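Local coordinates for protein pullulanase (Bacillus acidopullulyticus, PDB 2WAN) that hydrolyses alpha-1,6-glucosidic linkages in pullulan and probably in branched starch-type glucans, acting as a debranching glycoside hydrolase, at residues M407-K412 and A529-L534; Y505-D510 and S798-D803; I676-D681 and Q719-A724; D755-D760 and A808-V813. All coordinates share one frame; numbering follows the deposited sequence.

Contacts 2, 3 and 4 lie within the barrel domain: contact 2 between loop regions following its strands, contact 3 at strand 677-679, contact 4 between outer helices; contact 1 joins the barrel to the preceding beta sheet. Along the chain, contact 1 closes before contacts 3 and 4 open; contact 2 crosses contacts 1 and 4 and spans contact 3, which closes before contact 4 opens. Contact 2 is the middle of the set, its centre about 25 Å from contact 1, 29 Å from contact 3 and 23 Å from contact 4. Helices 797-800 and 805-809 follow each other, so contacts 2 and 4 come within about 6 Å at their nearest atoms. Distant sequence parts thus gather round one catalytic barrel.

Contact 1: M407-K412 and A529-L534; sequences MIVDLK and ARITEL
No flat group stands between Leu411 and Val409 on one side and Ile531 on the other; neither faces nor edges matter, because the three meet through methyl groups. Aromatic neighbours come from helix 597-614, where Leu411 touches Tyr609 and Ile531 touches Tyr614. The tip of Ile531 serves both partners: CG1 stands anti to the carbonyl carbon and the chain continues extended (chi2 -177°), which carries CD1 out from helix 529-543. Leu411 turns its CD2 in to meet Ile531 CD1 at 4.1 Å, the two side chains crossing at about a right angle. Val409 comes in more loosely, its CG2 lying 4.5 Å from Ile531 CD1. The loop following strand 406-407 is thereby laid against a helix of the barrel, linking the preceding beta sheet to the (beta/alpha)8 domain. Thr532 OG1 bonds to Thr414 O in the same loop. With no hydrogen bond or charge pair across the two segments, the contact itself rests on apolar burial and sets little direction.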
loop_
_atom_site.group_PDB
_atom_site.type_symbol
_atom_site.label_atom_id
_atom_site.label_comp_id
_atom_site.label_asym_id
_atom_site.label_seq_id
_atom_site.Cartn_x
_atom_site.Cartn_y
_atom_site.Cartn_z
ATOM N N MET A 407 -20.360 17.497 -8.686
ATOM C CA MET A 407 -21.621 17.429 -9.423
ATOM C C MET A 407 -22.569 16.448 -8.741
ATOM O O MET A 407 -22.186 15.329 -8.432
ATOM C CB MET A 407 -21.371 17.003 -10.866
ATOM C CG MET A 407 -22.614 17.038 -11.763
ATOM S SD MET A 407 -22.182 16.448 -13.409
ATOM C CE MET A 407 -23.734 16.741 -14.248
ATOM N N ILE A 408 -23.808 16.880 -8.508
ATOM C CA ILE A 408 -24.827 16.042 -7.888
ATOM C C ILE A 408 -25.520 15.242 -8.996
ATOM O O ILE A 408 -26.020 15.827 -9.985
ATOM C CB ILE A 408 -25.871 16.913 -7.167
ATOM C CG1 ILE A 408 -25.221 17.711 -6.032
ATOM C CG2 ILE A 408 -27.034 16.043 -6.637
ATOM C CD1 ILE A 408 -25.688 19.127 -5.944
ATOM N N VAL A 409 -25.561 13.918 -8.841
ATOM C CA VAL A 409 -26.114 13.059 -9.902
ATOM C C VAL A 409 -26.989 11.946 -9.334
ATOM O O VAL A 409 -26.839 11.553 -8.162
ATOM C CB VAL A 409 -24.978 12.413 -10.788
ATOM C CG1 VAL A 409 -24.149 13.500 -11.485
ATOM C CG2 VAL A 409 -24.059 11.484 -9.950
ATOM N N ASP A 410 -27.905 11.474 -10.183
ATOM C CA ASP A 410 -28.712 10.280 -9.929
ATOM C C ASP A 410 -27.910 9.054 -10.395
ATOM O O ASP A 410 -27.863 8.766 -11.592
ATOM C CB ASP A 410 -30.004 10.387 -10.734
ATOM C CG ASP A 410 -30.947 9.208 -10.516
ATOM O OD1 ASP A 410 -30.574 8.226 -9.828
ATOM O OD2 ASP A 410 -32.075 9.285 -11.044
ATOM N N LEU A 411 -27.296 8.339 -9.448
ATOM C CA LEU A 411 -26.443 7.185 -9.795
ATOM C C LEU A 411 -27.210 6.088 -10.522
ATOM O O LEU A 411 -26.675 5.475 -11.419
ATOM C CB LEU A 411 -25.731 6.615 -8.572
ATOM C CG LEU A 411 -24.596 7.515 -8.065
ATOM C CD1 LEU A 411 -24.107 7.006 -6.722
ATOM C CD2 LEU A 411 -23.463 7.581 -9.083
ATOM N N LYS A 412 -28.474 5.867 -10.161
ATOM C CA LYS A 412 -29.305 4.860 -10.839
ATOM C C LYS A 412 -29.356 5.074 -12.350
ATOM O O LYS A 412 -29.206 4.129 -13.131
ATOM C CB LYS A 412 -30.737 4.871 -10.279
ATOM C CG LYS A 412 -30.872 4.350 -8.863
ATOM C CD LYS A 412 -30.067 3.092 -8.637
ATOM C CE LYS A 412 -28.740 3.429 -7.979
ATOM N NZ LYS A 412 -28.023 2.212 -7.543
ATOM N N ALA A 529 -21.047 10.411 -18.247
ATOM C CA ALA A 529 -20.564 9.424 -19.235
ATOM C C ALA A 529 -19.408 8.606 -18.668
ATOM O O ALA A 529 -19.306 7.407 -18.930
ATOM C CB ALA A 529 -20.140 10.085 -20.535
ATOM N N ARG A 530 -18.537 9.248 -17.895
ATOM C CA ARG A 530 -17.390 8.530 -17.306
ATOM C C ARG A 530 -17.834 7.394 -16.373
ATOM O O ARG A 530 -17.157 6.363 -16.282
ATOM C CB ARG A 530 -16.481 9.488 -16.564
ATOM C CG ARG A 530 -17.172 10.203 -15.399
ATOM C CD ARG A 530 -16.194 11.171 -14.764
ATOM N NE ARG A 530 -15.961 12.401 -15.543
ATOM C CZ ARG A 530 -14.884 13.173 -15.411
ATOM N NH1 ARG A 530 -13.871 12.827 -14.600
ATOM N NH2 ARG A 530 -14.812 14.297 -16.102
ATOM N N ILE A 531 -18.972 7.591 -15.698
ATOM C CA ILE A 531 -19.513 6.584 -14.775
ATOM C C ILE A 531 -20.067 5.408 -15.577
ATOM O O ILE A 531 -19.670 4.258 -15.354
ATOM C CB ILE A 531 -20.586 7.182 -13.845
ATOM C CG1 ILE A 531 -19.984 8.326 -13.014
ATOM C CG2 ILE A 531 -21.182 6.083 -12.927
ATOM C CD1 ILE A 531 -20.967 8.958 -11.984
ATOM N N THR A 532 -20.961 5.706 -16.531
ATOM C CA THR A 532 -21.581 4.668 -17.345
ATOM C C THR A 532 -20.544 3.852 -18.122
ATOM O O THR A 532 -20.636 2.623 -18.187
ATOM C CB THR A 532 -22.591 5.293 -18.315
ATOM O OG1 THR A 532 -23.579 5.981 -17.531
ATOM C CG2 THR A 532 -23.263 4.204 -19.171
ATOM N N GLU A 533 -19.547 4.540 -18.683
ATOM C CA GLU A 533 -18.575 3.858 -19.533
ATOM C C GLU A 533 -17.650 2.941 -18.765
ATOM O O GLU A 533 -17.321 1.876 -19.259
ATOM C CB GLU A 533 -17.797 4.843 -20.420
ATOM C CG GLU A 533 -18.757 5.474 -21.479
ATOM C CD GLU A 533 -18.183 6.672 -22.206
ATOM O OE1 GLU A 533 -16.969 6.923 -22.094
ATOM O OE2 GLU A 533 -18.957 7.383 -22.907
ATOM N N LEU A 534 -17.262 3.335 -17.554
ATOM C CA LEU A 534 -16.449 2.443 -16.726
ATOM C C LEU A 534 -17.276 1.251 -16.270
ATOM O O LEU A 534 -16.786 0.116 -16.258
ATOM C CB LEU A 534 -15.819 3.197 -15.549
ATOM C CG LEU A 534 -14.972 2.367 -14.553
ATOM C CD1 LEU A 534 -13.869 1.520 -15.244
ATOM C CD2 LEU A 534 -14.364 3.241 -13.464
#

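Contact 2: Y505-D510 and S798-D803; sequences YNWGYD and SVNQFD
Asn800, the last residue of the short helix 797-800, is where segment 798-803 meets Tyr505 and Trp507. Its CB and CG both lie 3.3 Å from Tyr505 OH, the phenol oxygen resting against the root of the amide. Tyr505 CG lies anti to the backbone N (chi1 -171°), which swings the ring out toward Asn800. Asn800 ND2 comes within 3.3 Å of Tyr505 CE1, approaching the ring obliquely although ring and amide planes are only 7° apart. The other branch, Asn800 OD1, sits near the plane of the Trp507 ring at its edge, 4.0 Å from NE1, the planes turned 64° apart. Both amide ends are engaged elsewhere, OD1 with Ser792 OG and ND2 with Gly796 O; Tyr505 OH is bonded to Asp442 OD1. Past Asn800 the chain leaves the helix; Phe802 joins its backbone to that same Asp442, and Asp803 OD1 bonds to Ser805 OG ahead of helix 805-809. Segment 505-510 reads YNWGYD, the signature of type I pullulanases, and Asn506 OD1 closes an Asx turn by accepting from Gly508 N at 2.8 Å. This excursion between barrel strands 485-488 and 547-552 here meets the region following strand 773-777. A leucine in place of Tyr505 would probably leave Asp442 OD1 without its hydroxyl partner. Polar groups fixed by third parties thus pack closely, without a direct bond between the segments.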
loop_
_atom_site.group_PDB
_atom_site.type_symbol
_atom_site.label_atom_id
_atom_site.label_comp_id
_atom_site.label_asym_id
_atom_site.label_seq_id
_atom_site.Cartn_x
_atom_site.Cartn_y
_atom_site.Cartn_z
ATOM N N TYR A 505 -0.394 11.905 -21.737
ATOM C CA TYR A 505 -0.163 10.585 -21.161
ATOM C C TYR A 505 0.205 10.636 -19.682
ATOM O O TYR A 505 1.153 11.307 -19.317
ATOM C CB TYR A 505 0.969 9.865 -21.924
ATOM C CG TYR A 505 1.037 8.429 -21.465
ATOM C CD1 TYR A 505 1.807 8.052 -20.351
ATOM C CD2 TYR A 505 0.249 7.465 -22.088
ATOM C CE1 TYR A 505 1.811 6.733 -19.895
ATOM C CE2 TYR A 505 0.236 6.143 -21.638
ATOM C CZ TYR A 505 1.012 5.786 -20.558
ATOM O OH TYR A 505 0.994 4.479 -20.130
ATOM N N ASN A 506 -0.480 9.867 -18.833
ATOM C CA ASN A 506 0.027 9.646 -17.482
ATOM C C ASN A 506 -0.456 8.316 -16.897
ATOM O O ASN A 506 -1.591 7.894 -17.150
ATOM C CB ASN A 506 -0.362 10.799 -16.535
ATOM C CG ASN A 506 0.559 10.914 -15.321
ATOM O OD1 ASN A 506 0.442 10.159 -14.339
ATOM N ND2 ASN A 506 1.469 11.893 -15.373
ATOM N N TRP A 507 0.383 7.675 -16.090
ATOM C CA TRP A 507 -0.053 6.479 -15.350
ATOM C C TRP A 507 -1.195 6.747 -14.369
ATOM O O TRP A 507 -2.027 5.867 -14.154
ATOM C CB TRP A 507 1.080 5.840 -14.548
ATOM C CG TRP A 507 2.069 5.050 -15.341
ATOM C CD1 TRP A 507 1.930 4.586 -16.624
ATOM C CD2 TRP A 507 3.341 4.594 -14.880
ATOM N NE1 TRP A 507 3.054 3.896 -16.997
ATOM C CE2 TRP A 507 3.932 3.871 -15.941
ATOM C CE3 TRP A 507 4.050 4.738 -13.674
ATOM C CZ2 TRP A 507 5.213 3.306 -15.844
ATOM C CZ3 TRP A 507 5.326 4.163 -13.572
ATOM C CH2 TRP A 507 5.891 3.460 -14.654
ATOM N N GLY A 508 -1.196 7.926 -13.744
ATOM C CA GLY A 508 -2.264 8.301 -12.820
ATOM C C GLY A 508 -2.001 8.134 -11.336
ATOM O O GLY A 508 -2.957 7.988 -10.548
ATOM N N TYR A 509 -0.730 8.160 -10.924
ATOM C CA TYR A 509 -0.413 7.984 -9.488
ATOM C C TYR A 509 -0.477 9.295 -8.692
ATOM O O TYR A 509 0.111 9.387 -7.619
ATOM C CB TYR A 509 0.919 7.217 -9.262
ATOM C CG TYR A 509 0.782 5.811 -9.794
ATOM C CD1 TYR A 509 0.103 4.841 -9.049
ATOM C CD2 TYR A 509 1.276 5.466 -11.054
ATOM C CE1 TYR A 509 -0.089 3.566 -9.541
ATOM C CE2 TYR A 509 1.105 4.199 -11.552
ATOM C CZ TYR A 509 0.422 3.253 -10.792
ATOM O OH TYR A 509 0.213 1.992 -11.317
ATOM N N ASP A 510 -1.210 10.277 -9.220
ATOM C CA ASP A 510 -1.431 11.571 -8.532
ATOM C C ASP A 510 -2.939 11.836 -8.290
ATOM O O ASP A 510 -3.529 12.757 -8.877
ATOM C CB ASP A 510 -0.737 12.720 -9.286
ATOM C CG ASP A 510 -1.258 12.920 -10.699
ATOM O OD1 ASP A 510 -1.530 11.935 -11.419
ATOM O OD2 ASP A 510 -1.368 14.097 -11.104
ATOM N N SER A 798 4.106 5.878 -27.953
ATOM C CA SER A 798 5.157 5.144 -28.674
ATOM C C SER A 798 5.926 4.237 -27.713
ATOM O O SER A 798 6.370 3.149 -28.084
ATOM C CB SER A 798 6.128 6.099 -29.388
ATOM O OG SER A 798 6.990 6.752 -28.463
ATOM N N VAL A 799 6.086 4.699 -26.478
ATOM C CA VAL A 799 6.768 3.922 -25.428
ATOM C C VAL A 799 5.827 2.866 -24.815
ATOM O O VAL A 799 6.151 1.673 -24.783
ATOM C CB VAL A 799 7.351 4.852 -24.332
ATOM C CG1 VAL A 799 7.929 4.067 -23.170
ATOM C CG2 VAL A 799 8.446 5.792 -24.954
ATOM N N ASN A 800 4.653 3.308 -24.371
ATOM C CA ASN A 800 3.760 2.477 -23.540
ATOM C C ASN A 800 2.667 1.658 -24.217
ATOM O O ASN A 800 2.116 0.737 -23.599
ATOM C CB ASN A 800 3.076 3.372 -22.491
ATOM C CG ASN A 800 4.014 3.799 -21.396
ATOM O OD1 ASN A 800 4.503 2.968 -20.634
ATOM N ND2 ASN A 800 4.261 5.103 -21.293
ATOM N N GLN A 801 2.304 1.979 -25.452
ATOM C CA GLN A 801 1.100 1.352 -26.013
ATOM C C GLN A 801 1.240 -0.154 -26.197
ATOM O O GLN A 801 2.373 -0.688 -26.297
ATOM C CB GLN A 801 0.731 1.989 -27.351
ATOM C CG GLN A 801 1.651 1.558 -28.524
ATOM C CD GLN A 801 1.634 2.566 -29.663
ATOM O OE1 GLN A 801 0.644 3.273 -29.843
ATOM N NE2 GLN A 801 2.726 2.621 -30.447
ATOM N N PHE A 802 0.096 -0.839 -26.222
ATOM C CA PHE A 802 0.047 -2.194 -26.771
ATOM C C PHE A 802 0.179 -2.065 -28.297
ATOM O O PHE A 802 -0.735 -1.581 -28.979
ATOM C CB PHE A 802 -1.265 -2.896 -26.389
ATOM C CG PHE A 802 -1.286 -3.458 -24.987
ATOM C CD1 PHE A 802 -0.680 -2.786 -23.919
ATOM C CD2 PHE A 802 -1.951 -4.655 -24.740
ATOM C CE1 PHE A 802 -0.717 -3.327 -22.609
ATOM C CE2 PHE A 802 -2.006 -5.190 -23.446
ATOM C CZ PHE A 802 -1.393 -4.531 -22.388
ATOM N N ASP A 803 1.347 -2.460 -28.822
ATOM C CA ASP A 803 1.590 -2.497 -30.246
ATOM C C ASP A 803 1.175 -3.905 -30.654
ATOM O O ASP A 803 1.914 -4.879 -30.419
ATOM C CB ASP A 803 3.083 -2.227 -30.530
ATOM C CG ASP A 803 3.478 -2.551 -31.969
ATOM O OD1 ASP A 803 2.606 -2.911 -32.774
ATOM O OD2 ASP A 803 4.678 -2.440 -32.297
#

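Contact 3: I676-D681 and Q719-A724; sequences IGVFND and QDFTSA. With ACT (acetate ion), chain Q.
This is a buried contact of one phenylalanine ring with an amide and a valine methyl, the amide at the ring's edge: Phe721, from the loop after helix 707-714, pushes against Val678 and Asn680 at the end of a barrel strand. The ring's rim points at the Asn680 amide, the planes 89° apart. Phe721 CZ is 3.5 Å from Asn680 CG and 3.6 Å from ND2, while CE2 lies 3.6 Å from OD1, so the amide is met across its flat side. On a neighbouring rim atom, Phe721 CE1 takes Val678 CG2 at 3.5 Å, obliquely. The ring gets there because Phe721 CG lies between its own backbone N and carbonyl carbon (chi1 62°). Strand 677-679 is sixth in the parallel eight-stranded barrel, and 728-730, just beyond the loop, pairs beside it; Phe721 therefore fills in where the connection returns to the sheet. Asn680 is the N-cap of helix 681-688, its OD1 accepting from Ile683 N. An alanine at Asn680 would remove this cap, and would probably loosen the first turn of the helix and leave a gap at the Phe721 rim. One water donates to Asp720 OD2 at 2.8 Å and weakly receives Asn680 ND2 at 3.4 Å. Ser723 OG gives a 2.7 Å hydrogen bond to O of an acetate, probably from the crystallisation liquor, which Lys672 also holds.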
loop_
_atom_site.group_PDB
_atom_site.type_symbol
_atom_site.label_atom_id
_atom_site.label_comp_id
_atom_site.label_asym_id
_atom_site.label_seq_id
_atom_site.Cartn_x
_atom_site.Cartn_y
_atom_site.Cartn_z
ATOM N N ILE A 676 -4.936 -10.556 2.911
ATOM C CA ILE A 676 -4.354 -9.710 1.865
ATOM C C ILE A 676 -3.001 -10.271 1.415
ATOM O O ILE A 676 -2.348 -11.011 2.151
ATOM C CB ILE A 676 -4.148 -8.242 2.346
ATOM C CG1 ILE A 676 -2.939 -8.134 3.301
ATOM C CG2 ILE A 676 -5.464 -7.631 2.930
ATOM C CD1 ILE A 676 -2.643 -6.702 3.841
ATOM N N GLY A 677 -2.600 -9.915 0.202
ATOM C CA GLY A 677 -1.327 -10.363 -0.376
ATOM C C GLY A 677 -0.323 -9.260 -0.629
ATOM O O GLY A 677 -0.671 -8.073 -0.655
ATOM N N VAL A 678 0.949 -9.639 -0.783
ATOM C CA VAL A 678 2.002 -8.660 -1.079
ATOM C C VAL A 678 2.790 -9.070 -2.314
ATOM O O VAL A 678 3.047 -10.246 -2.520
ATOM C CB VAL A 678 2.967 -8.428 0.124
ATOM C CG1 VAL A 678 2.216 -7.805 1.281
ATOM C CG2 VAL A 678 3.651 -9.757 0.563
ATOM N N PHE A 679 3.160 -8.094 -3.135
ATOM C CA PHE A 679 4.023 -8.354 -4.274
ATOM C C PHE A 679 5.338 -8.931 -3.779
ATOM O O PHE A 679 5.956 -8.407 -2.838
ATOM C CB PHE A 679 4.281 -7.071 -5.061
ATOM C CG PHE A 679 3.167 -6.719 -5.981
ATOM C CD1 PHE A 679 3.012 -7.410 -7.189
ATOM C CD2 PHE A 679 2.252 -5.732 -5.637
ATOM C CE1 PHE A 679 1.948 -7.114 -8.076
ATOM C CE2 PHE A 679 1.198 -5.420 -6.518
ATOM C CZ PHE A 679 1.062 -6.097 -7.731
ATOM N N ASN A 680 5.741 -10.024 -4.408
ATOM C CA ASN A 680 6.891 -10.792 -3.967
ATOM C C ASN A 680 8.150 -10.382 -4.721
ATOM O O ASN A 680 8.489 -10.951 -5.747
ATOM C CB ASN A 680 6.590 -12.293 -4.109
ATOM C CG ASN A 680 7.696 -13.169 -3.534
ATOM O OD1 ASN A 680 8.770 -12.679 -3.201
ATOM N ND2 ASN A 680 7.438 -14.479 -3.440
ATOM N N ASP A 681 8.830 -9.365 -4.213
ATOM C CA ASP A 681 10.076 -8.953 -4.847
ATOM C C ASP A 681 11.211 -9.971 -4.663
ATOM O O ASP A 681 12.204 -9.917 -5.408
ATOM C CB ASP A 681 10.491 -7.513 -4.465
ATOM C CG ASP A 681 10.627 -7.287 -2.959
ATOM O OD1 ASP A 681 9.986 -7.988 -2.149
ATOM O OD2 ASP A 681 11.377 -6.358 -2.598
ATOM N N GLN A 719 7.667 -20.550 3.744
ATOM C CA GLN A 719 8.843 -20.622 4.625
ATOM C C GLN A 719 9.670 -19.348 4.539
ATOM O O GLN A 719 10.766 -19.288 5.084
ATOM C CB GLN A 719 9.717 -21.835 4.277
ATOM C CG GLN A 719 9.036 -23.155 4.550
ATOM C CD GLN A 719 9.917 -24.345 4.203
ATOM O OE1 GLN A 719 9.461 -25.479 4.226
ATOM N NE2 GLN A 719 11.182 -24.086 3.890
ATOM N N ASP A 720 9.136 -18.327 3.867
ATOM C CA ASP A 720 9.867 -17.091 3.640
ATOM C C ASP A 720 9.118 -15.970 4.383
ATOM O O ASP A 720 9.638 -15.442 5.372
ATOM C CB ASP A 720 10.008 -16.857 2.114
ATOM C CG ASP A 720 10.792 -15.594 1.753
ATOM O OD1 ASP A 720 11.328 -14.906 2.654
ATOM O OD2 ASP A 720 10.886 -15.291 0.541
ATOM N N PHE A 721 7.901 -15.631 3.950
ATOM C CA PHE A 721 7.161 -14.530 4.588
ATOM C C PHE A 721 5.636 -14.680 4.629
ATOM O O PHE A 721 4.954 -13.765 5.087
ATOM C CB PHE A 721 7.531 -13.183 3.928
ATOM C CG PHE A 721 7.174 -13.109 2.475
ATOM C CD1 PHE A 721 5.893 -12.722 2.080
ATOM C CD2 PHE A 721 8.101 -13.457 1.502
ATOM C CE1 PHE A 721 5.538 -12.676 0.716
ATOM C CE2 PHE A 721 7.761 -13.414 0.163
ATOM C CZ PHE A 721 6.468 -13.030 -0.234
ATOM N N THR A 722 5.097 -15.810 4.171
ATOM C CA THR A 722 3.632 -15.999 4.176
ATOM C C THR A 722 3.165 -17.058 5.155
ATOM O O THR A 722 3.921 -17.953 5.515
ATOM C CB THR A 722 3.044 -16.373 2.782
ATOM O OG1 THR A 722 3.469 -17.696 2.427
ATOM C CG2 THR A 722 3.457 -15.375 1.715
ATOM N N SER A 723 1.907 -16.936 5.579
ATOM C CA SER A 723 1.220 -17.994 6.315
ATOM C C SER A 723 0.334 -18.853 5.430
ATOM O O SER A 723 -0.098 -19.947 5.840
ATOM C CB SER A 723 0.373 -17.384 7.434
ATOM O OG SER A 723 1.232 -16.859 8.433
ATOM N N ALA A 724 0.038 -18.352 4.228
ATOM C CA ALA A 724 -0.810 -19.040 3.268
ATOM C C ALA A 724 -0.386 -18.565 1.868
ATOM O O ALA A 724 0.067 -17.431 1.727
ATOM C CB ALA A 724 -2.290 -18.692 3.516
HETATM C C ACT Q . 3.703 -18.522 10.148
HETATM O O ACT Q . 3.539 -18.256 8.939
HETATM O OXT ACT Q . 3.871 -17.544 10.904
HETATM C CH3 ACT Q . 3.717 -19.930 10.653
HETATM O O HOH W 1 9.587 -16.409 -1.612
#

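Contact 4: D755-D760 and A808-V813; sequences DRIKMD and AQFKDV
Ile757 reaches across from helix 753-769 to Val813 and Phe810, and its two branches divide the work. At CB the side chain already heads for the other segment. The short branch, CG2, stands anti to the backbone N and meets Val813 CG2 at 3.6 Å, methyl against methyl. The longer branch goes through CG1, with chi2 at 171° keeping it extended, and ends in CD1, which lies 4.1 Å from Phe810 CE1 and 4.2 Å from CD1 of the same ring, approached obliquely. In the barrel, helix 753-769 precedes the eighth strand, 773-777, and helix 811-826 comes after it; the contact brings these two helices together on the outside of the barrel. Phe810 sits at the break between helices 805-809 and 811-826, at the N-cap position of the second. One face of its ring is covered by Gln809 CG, 3.5 Å above the plane and offset toward the rim. Trp741 of helix 740-747 also touches Ile757, and Leu783 touches Phe810.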
loop_
_atom_site.group_PDB
_atom_site.type_symbol
_atom_site.label_atom_id
_atom_site.label_comp_id
_atom_site.label_asym_id
_atom_site.label_seq_id
_atom_site.Cartn_x
_atom_site.Cartn_y
_atom_site.Cartn_z
ATOM N N ASP A 755 17.115 -17.587 -27.998
ATOM C CA ASP A 755 17.398 -17.920 -26.592
ATOM C C ASP A 755 16.764 -16.935 -25.637
ATOM O O ASP A 755 16.291 -17.330 -24.567
ATOM C CB ASP A 755 18.902 -18.022 -26.333
ATOM C CG ASP A 755 19.494 -19.320 -26.839
ATOM O OD1 ASP A 755 18.727 -20.242 -27.163
ATOM O OD2 ASP A 755 20.747 -19.418 -26.908
ATOM N N ARG A 756 16.764 -15.651 -26.004
ATOM C CA ARG A 756 16.119 -14.631 -25.152
ATOM C C ARG A 756 14.608 -14.876 -25.036
ATOM O O ARG A 756 14.033 -14.685 -23.949
ATOM C CB ARG A 756 16.486 -13.211 -25.616
ATOM C CG ARG A 756 17.961 -12.877 -25.270
ATOM C CD ARG A 756 18.365 -11.451 -25.673
ATOM N NE ARG A 756 18.587 -11.301 -27.111
ATOM C CZ ARG A 756 17.797 -10.618 -27.934
ATOM N NH1 ARG A 756 16.703 -10.026 -27.470
ATOM N NH2 ARG A 756 18.098 -10.532 -29.231
ATOM N N ILE A 757 13.983 -15.325 -26.131
ATOM C CA ILE A 757 12.557 -15.715 -26.082
ATOM C C ILE A 757 12.364 -16.868 -25.075
ATOM O O ILE A 757 11.448 -16.843 -24.223
ATOM C CB ILE A 757 12.000 -16.109 -27.471
ATOM C CG1 ILE A 757 11.834 -14.868 -28.357
ATOM C CG2 ILE A 757 10.675 -16.861 -27.319
ATOM C CD1 ILE A 757 11.513 -15.145 -29.797
ATOM N N LYS A 758 13.244 -17.869 -25.141
ATOM C CA LYS A 758 13.165 -18.980 -24.192
ATOM C C LYS A 758 13.310 -18.543 -22.732
ATOM O O LYS A 758 12.575 -19.034 -21.871
ATOM C CB LYS A 758 14.215 -20.057 -24.521
ATOM C CG LYS A 758 13.955 -20.757 -25.852
ATOM C CD LYS A 758 15.039 -21.806 -26.101
ATOM C CE LYS A 758 14.773 -22.576 -27.384
ATOM N NZ LYS A 758 15.902 -23.514 -27.637
ATOM N N MET A 759 14.239 -17.622 -22.456
ATOM C CA MET A 759 14.446 -17.100 -21.099
ATOM C C MET A 759 13.214 -16.353 -20.570
ATOM O O MET A 759 12.829 -16.537 -19.416
ATOM C CB MET A 759 15.667 -16.188 -21.041
ATOM C CG MET A 759 16.973 -16.903 -21.344
ATOM S SD MET A 759 18.306 -15.657 -21.432
ATOM C CE MET A 759 19.598 -16.641 -22.254
ATOM N N ASP A 760 12.613 -15.543 -21.437
ATOM C CA ASP A 760 11.405 -14.777 -21.110
ATOM C C ASP A 760 10.273 -15.766 -20.765
ATOM O O ASP A 760 9.621 -15.653 -19.714
ATOM C CB ASP A 760 11.037 -13.896 -22.329
ATOM C CG ASP A 760 9.874 -12.931 -22.048
ATOM O OD1 ASP A 760 8.821 -13.365 -21.531
ATOM O OD2 ASP A 760 10.029 -11.726 -22.362
ATOM N N ALA A 808 1.204 -10.549 -33.581
ATOM C CA ALA A 808 1.365 -11.252 -34.842
ATOM C C ALA A 808 2.810 -11.774 -34.963
ATOM O O ALA A 808 3.042 -12.942 -35.300
ATOM C CB ALA A 808 1.030 -10.320 -36.002
ATOM N N GLN A 809 3.755 -10.909 -34.616
ATOM C CA GLN A 809 5.179 -11.224 -34.745
ATOM C C GLN A 809 5.605 -12.352 -33.812
ATOM O O GLN A 809 6.451 -13.193 -34.176
ATOM C CB GLN A 809 5.996 -9.972 -34.432
ATOM C CG GLN A 809 7.520 -10.187 -34.547
ATOM C CD GLN A 809 8.298 -8.895 -34.489
ATOM O OE1 GLN A 809 7.800 -7.862 -34.032
ATOM N NE2 GLN A 809 9.544 -8.944 -34.957
ATOM N N PHE A 810 5.044 -12.343 -32.596
ATOM C CA PHE A 810 5.430 -13.306 -31.576
ATOM C C PHE A 810 4.275 -14.189 -31.140
ATOM O O PHE A 810 4.118 -14.480 -29.959
ATOM C CB PHE A 810 6.102 -12.596 -30.393
ATOM C CG PHE A 810 7.373 -11.851 -30.790
ATOM C CD1 PHE A 810 8.511 -12.558 -31.167
ATOM C CD2 PHE A 810 7.399 -10.456 -30.832
ATOM C CE1 PHE A 810 9.687 -11.882 -31.555
ATOM C CE2 PHE A 810 8.562 -9.759 -31.227
ATOM C CZ PHE A 810 9.703 -10.476 -31.591
ATOM N N LYS A 811 3.492 -14.633 -32.121
ATOM C CA LYS A 811 2.326 -15.462 -31.847
ATOM C C LYS A 811 2.701 -16.760 -31.126
ATOM O O LYS A 811 1.945 -17.237 -30.288
ATOM C CB LYS A 811 1.542 -15.756 -33.131
ATOM C CG LYS A 811 0.159 -16.385 -32.884
ATOM C CD LYS A 811 -0.770 -15.396 -32.159
ATOM C CE LYS A 811 -1.972 -16.062 -31.543
ATOM N NZ LYS A 811 -2.649 -17.037 -32.403
ATOM N N ASP A 812 3.865 -17.334 -31.439
ATOM C CA ASP A 812 4.291 -18.540 -30.718
ATOM C C ASP A 812 4.488 -18.249 -29.219
ATOM O O ASP A 812 4.133 -19.071 -28.366
ATOM C CB ASP A 812 5.606 -19.102 -31.305
ATOM C CG ASP A 812 5.407 -19.831 -32.606
ATOM O OD1 ASP A 812 4.259 -20.187 -32.937
ATOM O OD2 ASP A 812 6.436 -20.043 -33.314
ATOM N N VAL A 813 5.055 -17.084 -28.893
ATOM C CA VAL A 813 5.205 -16.675 -27.497
ATOM C C VAL A 813 3.830 -16.496 -26.846
ATOM O O VAL A 813 3.571 -17.026 -25.763
ATOM C CB VAL A 813 5.969 -15.357 -27.362
ATOM C CG1 VAL A 813 6.045 -14.943 -25.870
ATOM C CG2 VAL A 813 7.374 -15.505 -27.994
#